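(5-formylfuran-3-yl)methyl phosphate transaminase (PDB 2Z61) transfers the amino group of alanine to a furancarboxaldehyde phosphate, using pyridoxal 5'-phosphate, to make the furan precursor of methanofuran. Local coordinates at residues 229-234 with 261-266. Residues are numbered along the deposited sequence; the frame is centred on the assembly and turned at random.
Sequences WRIGYV and YAALKA
Trp229 and Ile231 reach from the residues just ahead of strand 232-235 to two neighbouring alanines on helix 257-263. From CB of Trp229, which points toward the helix, CG lies anti to the carbonyl carbon (chi1 -60°), and this sends the six-membered ring on to Ala262. The methyl CB of Ala262 sits obliquely to the ring, 3.3 Å from CZ3, which makes the approach, flanked by CE3 and CH2 a little farther off. On the pyrrole side, NE1 makes a weak hydrogen bond to Thr43 OG1, while the Trp229 carbonyl O accepts one from Ser259 OG of helix 257-263. Ile47 of helix 45-56 packs on both Trp229 and Ala262, and Thr60 of the second subunit packs on Trp229. In Ile231, CG1 runs anti to the backbone N (chi1 171°) and the chain stays extended to CD1, whose end meets Ala263 CB at 4.2 Å. Arg230, between them in sequence, turns its side chain elsewhere: its NH2 is hydrogen-bonded to OP2 of the pyridoxal phosphate-lysine at position 222. All four touching residues are buried, and their side chains meet through carbon alone. The chemistry therefore implies an apolar join of these four side chains, flanking in sequence the arginine that hydrogen-bonds the cofactor phosphate.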
ATOM      1  N   TRP A 229     -11.024  -2.009  -4.231  1.00 15.49           N
ATOM      2  CA  TRP A 229     -10.104  -2.671  -5.150  1.00 16.85           C
ATOM      3  C   TRP A 229      -8.674  -2.131  -5.038  1.00 19.19           C
ATOM      4  O   TRP A 229      -7.734  -2.711  -5.597  1.00 18.66           O
ATOM      5  CB  TRP A 229     -10.594  -2.529  -6.599  1.00 20.24           C
ATOM      6  CG  TRP A 229     -11.956  -3.133  -6.882  1.00 23.63           C
ATOM      7  CD1 TRP A 229     -13.155  -2.740  -6.351  1.00 22.02           C
ATOM      8  CD2 TRP A 229     -12.265  -4.150  -7.851  1.00 23.63           C
ATOM      9  NE1 TRP A 229     -14.188  -3.430  -6.943  1.00 23.97           N
ATOM     10  CE2 TRP A 229     -13.673  -4.302  -7.865  1.00 21.20           C
ATOM     11  CE3 TRP A 229     -11.488  -4.945  -8.712  1.00 21.81           C
ATOM     12  CZ2 TRP A 229     -14.327  -5.216  -8.712  1.00 18.97           C
ATOM     13  CZ3 TRP A 229     -12.139  -5.857  -9.557  1.00 19.82           C
ATOM     14  CH2 TRP A 229     -13.547  -5.981  -9.548  1.00 18.23           C
ATOM     15  N   ARG A 230      -8.519  -1.013  -4.327  1.00 15.92           N
ATOM     16  CA  ARG A 230      -7.211  -0.391  -4.095  1.00 14.72           C
ATOM     17  C   ARG A 230      -6.350  -0.254  -5.345  1.00 17.37           C
ATOM     18  O   ARG A 230      -5.372  -0.987  -5.535  1.00 18.40           O
ATOM     19  CB  ARG A 230      -6.420  -1.184  -3.041  1.00 14.69           C
ATOM     20  CG  ARG A 230      -7.180  -1.532  -1.769  1.00 21.91           C
ATOM     21  CD  ARG A 230      -7.272  -0.342  -0.853  1.00 24.85           C
ATOM     22  NE  ARG A 230      -8.168   0.634  -1.425  1.00 32.51           N
ATOM     23  CZ  ARG A 230      -7.959   1.938  -1.428  1.00 25.71           C
ATOM     24  NH1 ARG A 230      -6.867   2.455  -0.875  1.00 21.54           N
ATOM     25  NH2 ARG A 230      -8.842   2.711  -2.026  1.00 23.39           N
ATOM     26  N   ILE A 231      -6.690   0.706  -6.189  1.00 19.80           N
ATOM     27  CA  ILE A 231      -5.918   0.922  -7.396  1.00 19.08           C
ATOM     28  C   ILE A 231      -6.062   2.347  -7.927  1.00 19.26           C
ATOM     29  O   ILE A 231      -7.161   2.817  -8.212  1.00 18.97           O
ATOM     30  CB  ILE A 231      -6.304  -0.117  -8.483  1.00 20.41           C
ATOM     31  CG1 ILE A 231      -5.653   0.269  -9.816  1.00 18.64           C
ATOM     32  CG2 ILE A 231      -7.839  -0.243  -8.592  1.00 19.16           C
ATOM     33  CD1 ILE A 231      -5.832  -0.784 -10.905  1.00 21.48           C
ATOM     34  N   GLY A 232      -4.928   3.037  -8.005  1.00 19.33           N
ATOM     35  CA  GLY A 232      -4.890   4.401  -8.507  1.00 19.62           C
ATOM     36  C   GLY A 232      -3.671   4.520  -9.410  1.00 20.76           C
ATOM     37  O   GLY A 232      -3.092   3.505  -9.800  1.00 18.99           O
ATOM     38  N   TYR A 233      -3.272   5.739  -9.753  1.00 20.66           N
ATOM     39  CA  TYR A 233      -2.107   5.908 -10.592  1.00 20.29           C
ATOM     40  C   TYR A 233      -1.503   7.302 -10.483  1.00 20.17           C
ATOM     41  O   TYR A 233      -2.162   8.251 -10.076  1.00 18.14           O
ATOM     42  CB  TYR A 233      -2.463   5.575 -12.046  1.00 20.95           C
ATOM     43  CG  TYR A 233      -3.523   6.466 -12.657  1.00 22.51           C
ATOM     44  CD1 TYR A 233      -3.234   7.783 -13.009  1.00 25.22           C
ATOM     45  CD2 TYR A 233      -4.816   5.985 -12.901  1.00 22.11           C
ATOM     46  CE1 TYR A 233      -4.197   8.605 -13.594  1.00 24.69           C
ATOM     47  CE2 TYR A 233      -5.792   6.803 -13.489  1.00 27.60           C
ATOM     48  CZ  TYR A 233      -5.468   8.113 -13.836  1.00 26.73           C
ATOM     49  OH  TYR A 233      -6.390   8.926 -14.448  1.00 25.76           O
ATOM     50  N   VAL A 234      -0.231   7.407 -10.834  1.00 21.00           N
ATOM     51  CA  VAL A 234       0.458   8.684 -10.776  1.00 27.39           C
ATOM     52  C   VAL A 234       1.083   8.964 -12.139  1.00 28.75           C
ATOM     53  O   VAL A 234       1.591   8.056 -12.793  1.00 30.92           O
ATOM     54  CB  VAL A 234       1.553   8.672  -9.689  1.00 27.38           C
ATOM     55  CG1 VAL A 234       2.222  10.029  -9.599  1.00 26.80           C
ATOM     56  CG2 VAL A 234       0.932   8.308  -8.348  1.00 30.05           C
ATOM     57  N   TYR A 261      -6.316  -5.973 -14.085  1.00 18.74           N
ATOM     58  CA  TYR A 261      -7.003  -6.559 -15.224  1.00 20.67           C
ATOM     59  C   TYR A 261      -8.458  -6.139 -15.298  1.00 20.90           C
ATOM     60  O   TYR A 261      -8.971  -5.876 -16.380  1.00 22.67           O
ATOM     61  CB  TYR A 261      -6.899  -8.089 -15.208  1.00 20.55           C
ATOM     62  CG  TYR A 261      -5.534  -8.565 -15.643  1.00 22.98           C
ATOM     63  CD1 TYR A 261      -4.579  -8.971 -14.711  1.00 21.78           C
ATOM     64  CD2 TYR A 261      -5.171  -8.547 -16.990  1.00 23.54           C
ATOM     65  CE1 TYR A 261      -3.296  -9.340 -15.108  1.00 25.32           C
ATOM     66  CE2 TYR A 261      -3.888  -8.916 -17.398  1.00 21.74           C
ATOM     67  CZ  TYR A 261      -2.958  -9.308 -16.454  1.00 25.10           C
ATOM     68  OH  TYR A 261      -1.681  -9.631 -16.855  1.00 28.18           O
ATOM     69  N   ALA A 262      -9.117  -6.055 -14.149  1.00 21.98           N
ATOM     70  CA  ALA A 262     -10.518  -5.661 -14.114  1.00 23.35           C
ATOM     71  C   ALA A 262     -10.709  -4.215 -14.584  1.00 25.44           C
ATOM     72  O   ALA A 262     -11.683  -3.896 -15.269  1.00 26.49           O
ATOM     73  CB  ALA A 262     -11.063  -5.827 -12.700  1.00 21.32           C
ATOM     74  N   ALA A 263      -9.774  -3.347 -14.219  1.00 23.29           N
ATOM     75  CA  ALA A 263      -9.849  -1.933 -14.578  1.00 25.03           C
ATOM     76  C   ALA A 263      -9.844  -1.679 -16.087  1.00 27.44           C
ATOM     77  O   ALA A 263     -10.336  -0.644 -16.544  1.00 29.77           O
ATOM     78  CB  ALA A 263      -8.699  -1.167 -13.916  1.00 20.83           C
ATOM     79  N   LEU A 264      -9.280  -2.608 -16.858  1.00 28.16           N
ATOM     80  CA  LEU A 264      -9.243  -2.452 -18.310  1.00 30.45           C
ATOM     81  C   LEU A 264     -10.659  -2.238 -18.844  1.00 30.70           C
ATOM     82  O   LEU A 264     -10.861  -1.503 -19.809  1.00 33.61           O
ATOM     83  CB  LEU A 264      -8.625  -3.686 -18.976  1.00 29.60           C
ATOM     84  CG  LEU A 264      -7.150  -3.963 -18.685  1.00 30.68           C
ATOM     85  CD1 LEU A 264      -6.766  -5.329 -19.228  1.00 29.58           C
ATOM     86  CD2 LEU A 264      -6.293  -2.876 -19.305  1.00 32.74           C
ATOM     87  N   LYS A 265     -11.641  -2.862 -18.199  1.00 30.03           N
ATOM     88  CA  LYS A 265     -13.029  -2.725 -18.627  1.00 31.55           C
ATOM     89  C   LYS A 265     -13.682  -1.390 -18.242  1.00 32.36           C
ATOM     90  O   LYS A 265     -14.824  -1.120 -18.605  1.00 29.28           O
ATOM     91  CB  LYS A 265     -13.858  -3.892 -18.082  1.00 33.41           C
ATOM     92  CG  LYS A 265     -13.540  -5.223 -18.755  1.00 32.68           C
ATOM     93  CD  LYS A 265     -13.853  -5.155 -20.246  1.00 38.00           C
ATOM     94  CE  LYS A 265     -13.343  -6.382 -20.985  1.00 42.46           C
ATOM     95  NZ  LYS A 265     -11.857  -6.414 -21.062  1.00 48.02           N
ATOM     96  N   ALA A 266     -12.951  -0.548 -17.522  1.00 32.41           N
ATOM     97  CA  ALA A 266     -13.500   0.738 -17.115  1.00 33.95           C
ATOM     98  C   ALA A 266     -13.653   1.682 -18.306  1.00 33.68           C
ATOM     99  O   ALA A 266     -14.423   2.635 -18.250  1.00 33.34           O
ATOM    100  CB  ALA A 266     -12.606   1.378 -16.058  1.00 33.36           C
TER